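Local coordinates for Alpha/beta hydrolase fold protein (Chitinophaga pinensis, PDB 4PW0) that is an alpha/beta hydrolase fold protein that probably hydrolyses an ester or similar bond, its substrate being unidentified, at residues N51-I56 with Q267-F272; L163-E168 with A260-F265. All blocks are in the same frame, centred on the assembly; numbering follows the deposited sequence.

Contact 1: N51-I56 with Q267-F272; sequences NWDPLI and QYPELF
Ile56 meets both Pro269 and Phe272, and its side chain is the one to follow across this contact. CB itself does not face the other segment, but the branches beyond it come nearer. CG1 leaves CB anti to the carbonyl carbon (chi1 -64°) and comes against Pro269, with Ile56 CG1 3.8 Å from Pro269 CB. CG2 takes the other branch and reaches the ring of Phe272 at its edge, near the ring plane, where Ile56 CG2 lies 3.7 Å from Phe272 CE2. CD1 at the tip comes within reach of both partners, with Ile56 CD1 4.1 Å from Phe272 CD2 and almost as near to Pro269 CB. The Ile56 side chain crosses both partners at about a right angle.

In the alpha/beta hydrolase fold, this packing joins the first turn of helix 54-61 to the first turn of the C-terminal helix 269-282, and Pro269 is the residue on which three side chains converge. Leu55 adds its CD1 branch, Leu55 CD1 standing 3.7 Å from Pro269 CG, and the proline itself begins the C-terminal helix.

Asp53 approaches the same ring with a carboxylate oxygen, Asp53 OD2 lying 3.5 Å from Pro269 CB, and its side chain crosses that of Pro269 at about a right angle. That oxygen is not left to the apolar surface, for it forms a salt bridge with Arg183 of helix 171-184, which also touches Leu55 and Pro269. Asp53 is also the N-cap of helix 54-61, and the capping bond gives its carboxylate a second partner that helps to fix its rotation: Leu55 N donates to Asp53 OD1 over 3.0 Å, arriving 50° out of the carboxylate plane.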
# COMPACT_ATOMS: atom_id res chain seq x y z
N ASN A 51 -23.65 4.75 7.19
CA ASN A 51 -22.93 4.12 6.06
C ASN A 51 -21.47 3.90 6.34
O ASN A 51 -20.75 3.26 5.56
CB ASN A 51 -23.12 4.96 4.81
CG ASN A 51 -24.55 4.89 4.31
OD1 ASN A 51 -25.40 5.74 4.61
ND2 ASN A 51 -24.85 3.80 3.58
N TRP A 52 -20.95 4.42 7.47
CA TRP A 52 -19.61 4.09 7.91
C TRP A 52 -19.53 2.64 8.36
O TRP A 52 -20.42 2.16 9.08
CB TRP A 52 -19.12 5.03 9.02
CG TRP A 52 -18.86 6.42 8.56
CD1 TRP A 52 -19.64 7.54 8.81
CD2 TRP A 52 -17.77 6.87 7.77
NE1 TRP A 52 -19.11 8.64 8.18
CE2 TRP A 52 -17.94 8.26 7.56
CE3 TRP A 52 -16.64 6.24 7.21
CZ2 TRP A 52 -17.07 9.01 6.77
CZ3 TRP A 52 -15.77 6.99 6.45
CH2 TRP A 52 -15.99 8.37 6.23
N ASP A 53 -18.44 1.97 8.00
CA ASP A 53 -18.23 0.57 8.35
C ASP A 53 -17.78 0.53 9.80
O ASP A 53 -16.74 1.09 10.15
CB ASP A 53 -17.13 0.04 7.44
CG ASP A 53 -16.84 -1.43 7.59
OD1 ASP A 53 -17.30 -2.09 8.58
OD2 ASP A 53 -16.16 -1.94 6.65
N PRO A 54 -18.59 -0.16 10.66
CA PRO A 54 -18.16 -0.25 12.06
C PRO A 54 -16.80 -0.90 12.29
O PRO A 54 -16.09 -0.51 13.20
CB PRO A 54 -19.25 -1.11 12.71
CG PRO A 54 -19.92 -1.83 11.63
CD PRO A 54 -19.80 -0.95 10.39
N LEU A 55 -16.37 -1.82 11.41
CA LEU A 55 -15.02 -2.34 11.59
C LEU A 55 -13.95 -1.27 11.46
O LEU A 55 -12.93 -1.29 12.14
CB LEU A 55 -14.71 -3.47 10.61
CG LEU A 55 -15.11 -4.85 10.99
CD1 LEU A 55 -14.72 -5.87 9.97
CD2 LEU A 55 -14.55 -5.24 12.35
N ILE A 56 -14.20 -0.32 10.56
CA ILE A 56 -13.25 0.72 10.32
C ILE A 56 -13.30 1.79 11.40
O ILE A 56 -12.26 2.19 11.96
CB ILE A 56 -13.46 1.31 8.92
CG1 ILE A 56 -13.19 0.21 7.87
CG2 ILE A 56 -12.54 2.49 8.72
CD1 ILE A 56 -13.41 0.63 6.43
N GLN A 267 -14.26 -3.74 1.29
CA GLN A 267 -13.89 -5.10 0.92
C GLN A 267 -12.84 -5.67 1.84
O GLN A 267 -12.87 -6.88 2.15
CB GLN A 267 -13.45 -5.15 -0.54
CG GLN A 267 -13.16 -6.58 -1.00
CD GLN A 267 -13.24 -6.72 -2.51
OE1 GLN A 267 -14.00 -6.03 -3.18
NE2 GLN A 267 -12.45 -7.61 -3.05
N TYR A 268 -11.88 -4.84 2.29
CA TYR A 268 -10.78 -5.26 3.12
C TYR A 268 -10.63 -4.31 4.32
O TYR A 268 -9.65 -3.59 4.46
CB TYR A 268 -9.47 -5.29 2.34
CG TYR A 268 -9.51 -6.19 1.11
CD1 TYR A 268 -9.55 -7.57 1.22
CD2 TYR A 268 -9.50 -5.64 -0.15
CE1 TYR A 268 -9.60 -8.36 0.08
CE2 TYR A 268 -9.51 -6.43 -1.31
CZ TYR A 268 -9.55 -7.79 -1.20
OH TYR A 268 -9.58 -8.62 -2.32
N PRO A 269 -11.63 -4.29 5.21
CA PRO A 269 -11.63 -3.31 6.27
C PRO A 269 -10.50 -3.50 7.28
O PRO A 269 -9.98 -2.51 7.82
CB PRO A 269 -13.01 -3.50 6.91
CG PRO A 269 -13.36 -4.95 6.65
CD PRO A 269 -12.84 -5.14 5.22
N GLU A 270 -10.14 -4.74 7.60
CA GLU A 270 -9.07 -4.95 8.55
C GLU A 270 -7.68 -4.60 7.99
O GLU A 270 -6.81 -4.05 8.69
CB GLU A 270 -9.11 -6.37 9.09
CG GLU A 270 -10.35 -6.59 9.95
CD GLU A 270 -10.29 -7.81 10.81
OE1 GLU A 270 -9.80 -8.86 10.36
OE2 GLU A 270 -10.77 -7.70 11.96
N LEU A 271 -7.50 -4.84 6.68
CA LEU A 271 -6.29 -4.41 6.00
C LEU A 271 -6.21 -2.85 6.06
O LEU A 271 -5.17 -2.27 6.37
CB LEU A 271 -6.32 -4.88 4.56
CG LEU A 271 -5.22 -4.42 3.62
CD1 LEU A 271 -3.84 -4.82 4.10
CD2 LEU A 271 -5.49 -4.94 2.20
N PHE A 272 -7.33 -2.23 5.73
CA PHE A 272 -7.38 -0.75 5.76
C PHE A 272 -7.04 -0.21 7.14
O PHE A 272 -6.26 0.73 7.26
CB PHE A 272 -8.75 -0.26 5.31
CG PHE A 272 -8.89 1.23 5.37
CD1 PHE A 272 -8.32 2.02 4.41
CD2 PHE A 272 -9.54 1.84 6.43
CE1 PHE A 272 -8.42 3.40 4.46
CE2 PHE A 272 -9.62 3.22 6.50
CZ PHE A 272 -9.07 4.01 5.52

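Contact 2: L163-E168 with A260-F265; sequences LFIFFE and AAHGSF
Phe166 and His262 bring the end of helix 158-166 against the loop that carries the histidine of a probable Ser-His-Asp triad, as expected for an alpha/beta hydrolase. The pattern rests on His262 ND1, hydrogen-bonded to Asp234, and on the contact of the His262 side chain with Ser110 at the likely nucleophile elbow.

Among the ring contacts, Phe166 and His262 meet rim to rim, neither lying over the other's face. Their centroids are 5.6 Å apart and the planes differ by 12°, with Phe166 CE1 3.6 Å from His262 CD2. The histidine's chi1 of 179° swings its ring beside its own carbonyl carbon, bringing CD2 to the Phe166 rim. Ile165 CG2 sits 3.6 Å above the Phe166 ring plane, over its centre, covering that face. A leucine in place of Phe166 takes away the ring rim beside His262 CD2 and the face under Ile165 CG2, and would probably leave the imidazole less firmly flanked on this side.

Non-bonded packing against the backbone is close. His262 CB lies 3.3 Å from Ile165 O, which meets the imidazole at its edge. Ala261 points its methyl at the chain leaving the helix, with Ala261 CB 3.5 Å from Phe167 C. At Gly263 a side chain would clash with Phe166 CB. Farther along, the bent chain of Glu168 lays its CG near Ala260 O, while OE1 is held by Asn233.

Polar bonds converge on one carbonyl. Gly263 N donates to Phe166 O, tilted 20° from the carbonyl plane, and a water donates to the same oxygen. That water bridges the segments, since it also accepts from Ala261 N at 2.9 Å from the water oxygen.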
# COMPACT_ATOMS: atom_id res chain seq x y z
N LEU A 163 -23.79 -3.35 -4.68
CA LEU A 163 -22.72 -4.14 -5.27
C LEU A 163 -22.24 -3.47 -6.55
O LEU A 163 -21.01 -3.45 -6.83
CB LEU A 163 -23.13 -5.56 -5.53
CG LEU A 163 -23.49 -6.38 -4.26
CD1 LEU A 163 -23.87 -7.79 -4.65
CD2 LEU A 163 -22.35 -6.44 -3.28
N PHE A 164 -23.15 -2.89 -7.31
CA PHE A 164 -22.78 -2.19 -8.57
C PHE A 164 -21.85 -1.02 -8.30
O PHE A 164 -20.87 -0.80 -9.04
CB PHE A 164 -24.04 -1.76 -9.35
CG PHE A 164 -23.75 -0.92 -10.56
CD1 PHE A 164 -23.37 -1.53 -11.73
CD2 PHE A 164 -23.85 0.43 -10.54
CE1 PHE A 164 -23.06 -0.76 -12.83
CE2 PHE A 164 -23.58 1.21 -11.67
CZ PHE A 164 -23.17 0.59 -12.80
N ILE A 165 -22.19 -0.20 -7.31
CA ILE A 165 -21.41 0.96 -7.01
C ILE A 165 -20.09 0.63 -6.35
O ILE A 165 -19.12 1.37 -6.57
CB ILE A 165 -22.23 1.96 -6.15
CG1 ILE A 165 -23.36 2.55 -6.99
CG2 ILE A 165 -21.37 3.04 -5.54
CD1 ILE A 165 -22.98 3.51 -8.12
N PHE A 166 -20.06 -0.34 -5.46
CA PHE A 166 -18.93 -0.51 -4.56
C PHE A 166 -18.02 -1.70 -4.79
O PHE A 166 -16.90 -1.76 -4.26
CB PHE A 166 -19.35 -0.48 -3.08
CG PHE A 166 -19.87 0.85 -2.63
CD1 PHE A 166 -19.04 1.95 -2.53
CD2 PHE A 166 -21.20 1.01 -2.25
CE1 PHE A 166 -19.51 3.15 -2.06
CE2 PHE A 166 -21.67 2.20 -1.82
CZ PHE A 166 -20.83 3.30 -1.71
N PHE A 167 -18.48 -2.70 -5.54
CA PHE A 167 -17.77 -3.99 -5.62
C PHE A 167 -17.47 -4.44 -7.06
O PHE A 167 -18.08 -3.93 -7.99
CB PHE A 167 -18.52 -5.08 -4.79
CG PHE A 167 -18.46 -4.78 -3.32
CD1 PHE A 167 -19.38 -3.90 -2.73
CD2 PHE A 167 -17.41 -5.26 -2.58
CE1 PHE A 167 -19.20 -3.51 -1.43
CE2 PHE A 167 -17.25 -4.86 -1.26
CZ PHE A 167 -18.15 -3.99 -0.71
N GLU A 168 -16.53 -5.37 -7.17
CA GLU A 168 -16.20 -5.99 -8.44
C GLU A 168 -17.21 -7.07 -8.77
O GLU A 168 -18.13 -7.36 -7.99
CB GLU A 168 -14.75 -6.51 -8.42
CG GLU A 168 -13.78 -5.68 -9.25
CD GLU A 168 -13.93 -5.80 -10.77
OE1 GLU A 168 -13.09 -5.23 -11.52
OE2 GLU A 168 -14.87 -6.50 -11.25
N ALA A 260 -11.07 -5.49 -6.44
CA ALA A 260 -11.90 -4.60 -5.67
C ALA A 260 -12.25 -3.37 -6.48
O ALA A 260 -11.69 -3.16 -7.57
CB ALA A 260 -11.20 -4.25 -4.37
N ALA A 261 -13.17 -2.56 -5.97
CA ALA A 261 -13.70 -1.46 -6.76
C ALA A 261 -13.82 -0.23 -5.89
O ALA A 261 -12.98 -0.00 -5.01
CB ALA A 261 -15.04 -1.88 -7.39
N HIS A 262 -14.81 0.60 -6.15
CA HIS A 262 -14.94 1.87 -5.46
C HIS A 262 -15.04 1.73 -3.94
O HIS A 262 -14.61 2.63 -3.22
CB HIS A 262 -16.12 2.61 -6.06
CG HIS A 262 -16.40 3.93 -5.44
ND1 HIS A 262 -15.51 4.98 -5.45
CD2 HIS A 262 -17.49 4.37 -4.76
CE1 HIS A 262 -16.04 6.01 -4.82
NE2 HIS A 262 -17.22 5.64 -4.37
N GLY A 263 -15.60 0.62 -3.46
CA GLY A 263 -15.67 0.35 -2.05
C GLY A 263 -14.53 -0.46 -1.49
O GLY A 263 -14.71 -1.27 -0.58
N SER A 264 -13.32 -0.24 -2.00
CA SER A 264 -12.14 -0.98 -1.59
C SER A 264 -12.02 -1.25 -0.08
O SER A 264 -11.76 -2.38 0.36
CB SER A 264 -10.87 -0.24 -2.09
OG SER A 264 -10.74 1.03 -1.49
N PHE A 265 -12.14 -0.20 0.72
CA PHE A 265 -11.94 -0.36 2.16
C PHE A 265 -13.07 -1.13 2.85
O PHE A 265 -12.85 -1.72 3.89
CB PHE A 265 -11.56 0.94 2.89
CG PHE A 265 -12.61 1.99 3.09
CD1 PHE A 265 -13.83 2.04 2.45
CD2 PHE A 265 -12.32 3.02 4.00
CE1 PHE A 265 -14.76 3.06 2.69
CE2 PHE A 265 -13.24 4.03 4.21
CZ PHE A 265 -14.45 4.05 3.59
O HOH W 1 -14.59 -3.24 -3.55

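Overall arrangement
Both contacts are mainly buried, but contact 1 reaches the surface at Glu270, which packs on Tyr278 of the second subunit, whereas contact 2 is touched by no other chain of the assembly. Their centres lie about 12 Å apart, and the consecutive helices 264-267 and 269-282 tie them together. Ile56 and Phe272 of contact 1 both pack on Phe265 of contact 2, and Gln267 meets Phe167 and Ala260. The chemistry differs with place: contact 1 joins two helix starts through apolar side-chain packing on Pro269 and Phe272, with an N-cap and its charge partner alongside, while contact 2, beside the probable catalytic centre, adds a direct backbone bond, a bridging water and an aromatic pair.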